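Local coordinates for acetoacetate decarboxylase (Sphingomonas wittichii, PDB 5UPB), which is an acetoacetate decarboxylase-like enzyme of the lyase class, probably acting on small keto acids through Schiff-base chemistry as its family relatives do, at residues L32-L42 with L229-V237; L158-G169 with I212-G222. All blocks are in the same frame, centred on the assembly; numbering follows the deposited sequence.

Interaction 1 and interaction 2 lie next to each other in the curved beta framework, their centres about 18 Å apart. Strands 206-221 and 235-249 connect them: they follow one another in the chain and pair side by side, 206-221 supplying half of interaction 2 and 235-249 the strand part of interaction 1. The 222-234 connection folds back over the end of the pair in interaction 2, where Leu229 CD1 comes to 3.5 Å from Leu158 O, and Ala233 CA lies 3.5 Å from Leu221 CD1. Along the chain, 158-169 with 212-222 is nested inside the loop that 32-42 and 229-237 close. No ligand takes part in either contact; packing within the framework joins them.

Interaction 1 (L32-L42 with L229-V237); sequences LRCDPARLQAL and LECFADHEV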
# COMPACT_ATOMS: atom_id res chain seq x y z
N LEU A 32 4.16 29.75 -3.02
CA LEU A 32 5.23 30.09 -2.10
C LEU A 32 6.27 30.93 -2.82
O LEU A 32 6.40 30.88 -4.05
CB LEU A 32 5.98 28.85 -1.58
CG LEU A 32 5.20 27.65 -1.12
CD1 LEU A 32 6.21 26.56 -0.93
CD2 LEU A 32 4.49 28.01 0.16
N ARG A 33 7.10 31.59 -2.03
CA ARG A 33 8.30 32.25 -2.54
C ARG A 33 9.46 31.79 -1.68
O ARG A 33 9.38 31.85 -0.45
CB ARG A 33 8.19 33.78 -2.52
CG ARG A 33 9.39 34.48 -3.19
CD ARG A 33 9.19 36.00 -3.29
NE ARG A 33 7.95 36.34 -3.99
CZ ARG A 33 6.93 37.04 -3.46
NH1 ARG A 33 6.99 37.51 -2.22
NH2 ARG A 33 5.86 37.27 -4.20
N CYS A 34 10.49 31.24 -2.32
CA CYS A 34 11.73 30.87 -1.66
C CYS A 34 12.85 31.74 -2.19
O CYS A 34 12.65 32.57 -3.09
CB CYS A 34 12.06 29.38 -1.89
SG CYS A 34 10.83 28.23 -1.32
N ASP A 35 14.01 31.57 -1.59
CA ASP A 35 15.22 32.26 -2.03
C ASP A 35 15.56 31.80 -3.45
O ASP A 35 15.86 30.61 -3.65
CB ASP A 35 16.36 31.93 -1.06
CG ASP A 35 17.64 32.68 -1.37
OD1 ASP A 35 17.67 33.44 -2.36
OD2 ASP A 35 18.61 32.51 -0.61
N PRO A 36 15.57 32.69 -4.45
CA PRO A 36 15.84 32.21 -5.81
C PRO A 36 17.17 31.48 -5.94
O PRO A 36 17.27 30.55 -6.75
CB PRO A 36 15.81 33.51 -6.64
CG PRO A 36 15.00 34.47 -5.85
CD PRO A 36 15.28 34.14 -4.42
N ALA A 37 18.17 31.82 -5.12
CA ALA A 37 19.48 31.18 -5.28
C ALA A 37 19.41 29.70 -4.91
O ALA A 37 20.02 28.87 -5.59
CB ALA A 37 20.52 31.91 -4.43
N ARG A 38 18.67 29.36 -3.86
CA ARG A 38 18.49 27.94 -3.53
C ARG A 38 17.73 27.21 -4.63
O ARG A 38 18.10 26.09 -5.02
CB ARG A 38 17.72 27.79 -2.22
CG ARG A 38 18.44 28.18 -0.95
CD ARG A 38 17.62 27.73 0.24
NE ARG A 38 18.39 27.66 1.48
CZ ARG A 38 17.87 27.36 2.66
NH1 ARG A 38 16.57 27.12 2.78
NH2 ARG A 38 18.65 27.32 3.74
N LEU A 39 16.67 27.82 -5.18
CA LEU A 39 15.91 27.14 -6.22
C LEU A 39 16.73 26.97 -7.49
O LEU A 39 16.61 25.95 -8.17
CB LEU A 39 14.62 27.89 -6.50
CG LEU A 39 13.72 28.16 -5.31
CD1 LEU A 39 12.51 28.90 -5.77
CD2 LEU A 39 13.33 26.88 -4.70
N GLN A 40 17.57 27.96 -7.82
CA GLN A 40 18.36 27.85 -9.05
C GLN A 40 19.22 26.59 -9.04
O GLN A 40 19.42 25.95 -10.08
CB GLN A 40 19.24 29.09 -9.25
CG GLN A 40 20.05 29.03 -10.56
CD GLN A 40 19.17 29.22 -11.81
OE1 GLN A 40 18.44 30.21 -11.93
NE2 GLN A 40 19.23 28.25 -12.73
N ALA A 41 19.75 26.22 -7.87
CA ALA A 41 20.59 25.02 -7.76
C ALA A 41 19.85 23.75 -8.18
O ALA A 41 20.48 22.76 -8.57
CB ALA A 41 21.10 24.90 -6.33
N LEU A 42 18.52 23.74 -8.08
CA LEU A 42 17.74 22.58 -8.50
C LEU A 42 17.40 22.61 -9.98
O LEU A 42 16.87 21.61 -10.49
CB LEU A 42 16.43 22.50 -7.71
CG LEU A 42 16.55 22.34 -6.20
CD1 LEU A 42 15.13 22.37 -5.58
CD2 LEU A 42 17.32 21.04 -5.87
N LEU A 229 14.06 18.24 0.76
CA LEU A 229 12.93 19.13 1.00
C LEU A 229 13.37 20.44 1.61
O LEU A 229 12.68 21.45 1.44
CB LEU A 229 11.92 18.43 1.91
CG LEU A 229 11.29 17.20 1.27
CD1 LEU A 229 10.80 16.20 2.32
CD2 LEU A 229 10.15 17.65 0.38
N GLU A 230 14.51 20.46 2.30
CA GLU A 230 15.01 21.67 2.91
C GLU A 230 15.25 22.78 1.88
O GLU A 230 15.34 23.95 2.26
CB GLU A 230 16.30 21.38 3.69
CG GLU A 230 16.06 20.59 4.99
CD GLU A 230 15.77 19.07 4.77
OE1 GLU A 230 16.07 18.53 3.68
OE2 GLU A 230 15.24 18.43 5.71
N CYS A 231 15.41 22.44 0.60
CA CYS A 231 15.57 23.46 -0.43
C CYS A 231 14.36 24.41 -0.52
O CYS A 231 14.51 25.54 -1.00
CB CYS A 231 15.81 22.79 -1.77
SG CYS A 231 17.32 21.85 -1.81
N PHE A 232 13.19 23.98 -0.06
CA PHE A 232 11.97 24.78 -0.09
C PHE A 232 11.59 25.30 1.29
O PHE A 232 10.51 25.86 1.46
CB PHE A 232 10.82 23.96 -0.69
CG PHE A 232 10.98 23.69 -2.18
CD1 PHE A 232 11.66 22.58 -2.62
CD2 PHE A 232 10.42 24.54 -3.12
CE1 PHE A 232 11.80 22.32 -3.98
CE2 PHE A 232 10.56 24.29 -4.47
CZ PHE A 232 11.25 23.18 -4.90
N ALA A 233 12.47 25.15 2.27
CA ALA A 233 12.10 25.30 3.67
C ALA A 233 11.90 26.76 4.04
O ALA A 233 10.97 27.10 4.79
CB ALA A 233 13.16 24.67 4.58
N ASP A 234 12.77 27.64 3.58
CA ASP A 234 12.71 29.03 4.04
C ASP A 234 11.84 29.79 3.06
O ASP A 234 12.32 30.34 2.06
CB ASP A 234 14.12 29.61 4.14
CG ASP A 234 14.13 31.00 4.71
OD1 ASP A 234 13.43 31.22 5.72
OD2 ASP A 234 14.84 31.86 4.16
N HIS A 235 10.53 29.77 3.29
CA HIS A 235 9.61 30.29 2.29
C HIS A 235 8.67 31.30 2.92
O HIS A 235 8.48 31.37 4.14
CB HIS A 235 8.80 29.18 1.62
CG HIS A 235 8.03 28.35 2.59
ND1 HIS A 235 8.34 27.03 2.85
CD2 HIS A 235 6.98 28.66 3.38
CE1 HIS A 235 7.50 26.56 3.75
NE2 HIS A 235 6.66 27.53 4.09
N GLU A 236 8.06 32.07 2.04
CA GLU A 236 6.93 32.93 2.34
C GLU A 236 5.71 32.29 1.69
O GLU A 236 5.75 31.95 0.51
CB GLU A 236 7.14 34.34 1.77
CG GLU A 236 5.93 35.27 1.99
CD GLU A 236 6.07 36.64 1.30
OE1 GLU A 236 5.12 37.46 1.40
OE2 GLU A 236 7.10 36.86 0.61
N VAL A 237 4.66 32.09 2.48
CA VAL A 237 3.42 31.51 1.96
C VAL A 237 2.59 32.63 1.35
O VAL A 237 2.26 33.61 2.01
CB VAL A 237 2.65 30.80 3.08
CG1 VAL A 237 1.43 30.14 2.51
CG2 VAL A 237 3.55 29.77 3.77
O HOH W 1 14.18 30.29 0.45
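Leu39, Leu42 and Cys34 converge on the ring of Phe232, all from the same side of its plane. Leu39 CD2 makes an off-centre CH-pi contact, 4.2 Å from the ring centroid, and Leu42 puts CD1 3.7 Å from Phe232 CE1 while also resting on CB of Cys231. The sulfur of Cys34 approaches more obliquely, with SG 4.1 Å from Phe232 CD2. Although the CA-CB bond of Phe232 points away from 32-42, its CG lies beside the backbone N (chi1 -69°), and this brings the ring back among the leucines.

Beside this apolar group the chains pair as antiparallel strands. Arg33 and Glu236 exchange two backbone hydrogen bonds, the one from Glu236 N to Arg33 O being 2.8 Å long. Their side chains run alongside each other to a salt bridge, NH1 of Arg33 to OE2 of Glu236 at 2.9 Å, with the guanidinium and carboxylate planes turned 77° apart. His235 lies under Leu32, whose CD2 sits over one ring face. The imidazole is fixed in rotation by a nearly straight bond from His235 ND1 to Phe232 O, 2.8 Å, made within the ring plane.

Further out, Asp35 is the N-cap of helix 36-42, its OD1 accepting from Ala37 N. Leu86 and Ile88 of strand 80-92 also touch Phe232, and Thr8 of the second subunit packs on Leu42. This is a beta-strand pair continued by a capped helix, which is laid against a 3-10 turn at the margin of the acetoacetate decarboxylase beta framework.

Interaction 2 (L158-G169 with I212-G222); sequences LFRLGLTVTRAG and IWAGEPFIELG
Phe218 lies flat over the backbone of Leu161 and Gly162, with its CE2 3.5 Å from Gly162 CA. The unusual chi1 of 97° swings the ring across to the neighbouring strand, into the place a side chain at Gly162 would need. Replacing Phe218 with alanine would probably uncover this backbone and take from Leu73 of the third subunit the ring it packs on.

The frame is an antiparallel ladder. Arg160 with Glu220, Gly162 with Phe218 and Thr164 with Glu216 each exchange two backbone bonds, until a classic beta bulge at Thr166 and Arg167 shifts the register. There both amides face Ala214 O: the bond from Thr166 N is 2.8 Å, and that from Arg167 N is weak.

Packing is tight between Leu161 and Ile219, side by side with CD2 of Leu161 3.4 Å from CG1 of Ile219. Trp213 is met from both ends of the bulge: Val165 CG1, just before it, is 3.6 Å from Trp213 CE3, and the Ala168 methyl, just after, covers one indole face.

On the side of Phe218, Arg160 NH1 makes a hydrogen-bonded salt bridge to Glu220 OE2, 3.2 Å, in the guanidinium plane but from above that of the carboxylate, while Arg160 NH2 bonds to Arg74 O of the third subunit. At the corner, the Arg167 guanidinium lays a face on the Ala214 methyl, and its NH2 forms a salt bridge with Asp173.

The chemistry thus divides by face: Leu161 and Leu163 pack toward strand 21-34 and Ile219 toward strand 235-249, whereas Phe218 and Arg160 meet other subunits, consistent with a share in tetramer assembly.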
# COMPACT_ATOMS: atom_id res chain seq x y z
N LEU A 158 6.55 13.87 3.65
CA LEU A 158 7.26 14.76 2.74
C LEU A 158 6.74 16.19 2.88
O LEU A 158 7.52 17.12 3.17
CB LEU A 158 7.09 14.28 1.31
CG LEU A 158 7.64 12.85 1.05
CD1 LEU A 158 7.02 12.33 -0.25
CD2 LEU A 158 9.15 12.88 1.03
N PHE A 159 5.45 16.40 2.64
CA PHE A 159 4.86 17.68 3.02
C PHE A 159 3.36 17.53 3.20
O PHE A 159 2.77 16.51 2.84
CB PHE A 159 5.20 18.80 2.02
CG PHE A 159 4.62 18.64 0.63
CD1 PHE A 159 3.37 19.20 0.31
CD2 PHE A 159 5.34 18.00 -0.37
CE1 PHE A 159 2.86 19.10 -0.98
CE2 PHE A 159 4.82 17.89 -1.66
CZ PHE A 159 3.56 18.47 -1.97
N ARG A 160 2.80 18.50 3.91
CA ARG A 160 1.37 18.60 4.13
C ARG A 160 0.89 19.95 3.59
O ARG A 160 1.61 20.94 3.71
CB ARG A 160 1.01 18.53 5.61
CG ARG A 160 1.65 17.39 6.35
CD ARG A 160 1.64 17.66 7.84
NE ARG A 160 0.28 17.69 8.38
CZ ARG A 160 -0.02 18.16 9.58
NH1 ARG A 160 0.94 18.68 10.36
NH2 ARG A 160 -1.27 18.13 10.01
N LEU A 161 -0.29 19.96 3.00
CA LEU A 161 -0.93 21.16 2.47
C LEU A 161 -2.37 21.21 2.93
O LEU A 161 -3.01 20.17 3.10
CB LEU A 161 -1.01 21.21 0.96
CG LEU A 161 0.20 21.31 0.07
CD1 LEU A 161 -0.32 21.48 -1.35
CD2 LEU A 161 1.08 22.46 0.51
N GLY A 162 -2.89 22.42 3.06
CA GLY A 162 -4.29 22.57 3.40
C GLY A 162 -4.79 23.94 2.99
O GLY A 162 -4.02 24.85 2.70
N LEU A 163 -6.11 24.06 2.97
CA LEU A 163 -6.79 25.30 2.58
C LEU A 163 -8.06 25.42 3.40
O LEU A 163 -8.83 24.45 3.48
CB LEU A 163 -7.16 25.26 1.09
CG LEU A 163 -7.75 26.53 0.53
CD1 LEU A 163 -6.68 27.61 0.51
CD2 LEU A 163 -8.28 26.24 -0.86
N THR A 164 -8.30 26.60 3.98
CA THR A 164 -9.62 26.96 4.50
C THR A 164 -10.21 27.96 3.51
O THR A 164 -9.68 29.06 3.35
CB THR A 164 -9.55 27.58 5.89
OG1 THR A 164 -8.93 26.67 6.80
CG2 THR A 164 -10.96 27.88 6.38
N VAL A 165 -11.29 27.56 2.84
CA VAL A 165 -11.83 28.35 1.73
C VAL A 165 -12.43 29.63 2.27
O VAL A 165 -13.15 29.61 3.27
CB VAL A 165 -12.86 27.52 0.97
CG1 VAL A 165 -13.60 28.40 -0.11
CG2 VAL A 165 -12.19 26.29 0.34
N THR A 166 -12.10 30.75 1.63
CA THR A 166 -12.68 32.04 2.00
C THR A 166 -13.63 32.59 0.94
O THR A 166 -14.54 33.34 1.29
CB THR A 166 -11.60 33.10 2.26
OG1 THR A 166 -10.74 33.22 1.12
CG2 THR A 166 -10.76 32.73 3.46
N ARG A 167 -13.48 32.21 -0.32
CA ARG A 167 -14.34 32.78 -1.35
C ARG A 167 -14.22 31.96 -2.61
O ARG A 167 -13.25 31.22 -2.82
CB ARG A 167 -13.99 34.24 -1.66
CG ARG A 167 -12.53 34.41 -2.08
CD ARG A 167 -12.31 35.76 -2.75
NE ARG A 167 -10.90 35.98 -3.05
CZ ARG A 167 -10.26 35.53 -4.13
NH1 ARG A 167 -10.88 34.82 -5.06
NH2 ARG A 167 -8.99 35.82 -4.30
N ALA A 168 -15.25 32.06 -3.43
CA ALA A 168 -15.14 31.60 -4.81
C ALA A 168 -13.98 32.33 -5.47
O ALA A 168 -13.65 33.47 -5.13
CB ALA A 168 -16.45 31.85 -5.55
N GLY A 169 -13.35 31.66 -6.44
CA GLY A 169 -12.19 32.22 -7.09
C GLY A 169 -12.32 32.18 -8.60
O GLY A 169 -13.34 31.79 -9.15
N ILE A 212 -13.06 27.06 -9.06
CA ILE A 212 -11.93 27.60 -8.32
C ILE A 212 -12.41 28.23 -7.02
O ILE A 212 -13.40 28.99 -6.99
CB ILE A 212 -11.18 28.63 -9.18
CG1 ILE A 212 -10.76 28.02 -10.50
CG2 ILE A 212 -9.99 29.17 -8.45
CD1 ILE A 212 -10.29 29.09 -11.54
N TRP A 213 -11.70 27.90 -5.93
CA TRP A 213 -11.93 28.46 -4.60
C TRP A 213 -10.60 28.89 -3.99
O TRP A 213 -9.62 28.16 -4.05
CB TRP A 213 -12.61 27.45 -3.68
CG TRP A 213 -13.94 26.97 -4.23
CD1 TRP A 213 -14.13 25.98 -5.13
CD2 TRP A 213 -15.23 27.48 -3.89
NE1 TRP A 213 -15.48 25.84 -5.40
CE2 TRP A 213 -16.17 26.73 -4.64
CE3 TRP A 213 -15.69 28.49 -3.05
CZ2 TRP A 213 -17.55 26.98 -4.58
CZ3 TRP A 213 -17.07 28.73 -2.99
CH2 TRP A 213 -17.97 27.97 -3.74
N ALA A 214 -10.58 30.08 -3.41
CA ALA A 214 -9.39 30.62 -2.77
C ALA A 214 -9.57 30.56 -1.27
O ALA A 214 -10.68 30.45 -0.76
CB ALA A 214 -9.14 32.08 -3.21
N GLY A 215 -8.47 30.67 -0.54
CA GLY A 215 -8.62 30.61 0.91
C GLY A 215 -7.30 30.74 1.60
O GLY A 215 -6.31 31.19 1.03
N GLU A 216 -7.34 30.43 2.89
CA GLU A 216 -6.18 30.59 3.74
C GLU A 216 -5.36 29.31 3.66
O GLU A 216 -5.88 28.25 4.00
CB GLU A 216 -6.58 30.85 5.18
CG GLU A 216 -5.39 31.11 6.09
CD GLU A 216 -5.75 31.11 7.56
OE1 GLU A 216 -6.89 30.73 7.90
OE2 GLU A 216 -4.88 31.46 8.39
N PRO A 217 -4.14 29.35 3.15
CA PRO A 217 -3.37 28.12 2.96
C PRO A 217 -2.52 27.75 4.16
O PRO A 217 -2.21 28.57 5.02
CB PRO A 217 -2.45 28.47 1.79
CG PRO A 217 -2.19 29.94 1.96
CD PRO A 217 -3.50 30.52 2.50
N PHE A 218 -2.08 26.50 4.17
CA PHE A 218 -0.99 26.15 5.05
C PHE A 218 -0.18 25.07 4.35
O PHE A 218 -0.69 24.34 3.51
CB PHE A 218 -1.45 25.68 6.43
CG PHE A 218 -1.54 24.20 6.58
CD1 PHE A 218 -0.43 23.43 6.83
CD2 PHE A 218 -2.77 23.59 6.50
CE1 PHE A 218 -0.54 22.05 6.95
CE2 PHE A 218 -2.90 22.22 6.62
CZ PHE A 218 -1.77 21.45 6.85
N ILE A 219 1.10 25.07 4.65
CA ILE A 219 1.99 24.06 4.13
C ILE A 219 2.97 23.73 5.25
O ILE A 219 3.40 24.61 5.99
CB ILE A 219 2.70 24.56 2.85
CG1 ILE A 219 3.74 23.53 2.39
CG2 ILE A 219 3.36 25.90 3.10
CD1 ILE A 219 4.23 23.79 0.99
N GLU A 220 3.36 22.47 5.34
CA GLU A 220 4.35 22.07 6.34
C GLU A 220 5.24 21.07 5.64
O GLU A 220 4.78 20.00 5.23
CB GLU A 220 3.70 21.46 7.59
CG GLU A 220 4.70 20.90 8.61
CD GLU A 220 4.02 20.21 9.77
OE1 GLU A 220 3.44 20.93 10.61
OE2 GLU A 220 4.05 18.97 9.82
N LEU A 221 6.50 21.45 5.47
CA LEU A 221 7.47 20.58 4.85
C LEU A 221 8.02 19.61 5.89
O LEU A 221 8.29 20.00 7.03
CB LEU A 221 8.60 21.42 4.26
CG LEU A 221 8.21 22.32 3.09
CD1 LEU A 221 9.35 23.28 2.83
CD2 LEU A 221 7.89 21.51 1.84
N GLY A 222 8.24 18.37 5.48
CA GLY A 222 8.92 17.38 6.29
C GLY A 222 10.40 17.30 5.98
O GLY A 222 11.00 18.20 5.38
O HOH W 2 -6.00 27.03 6.53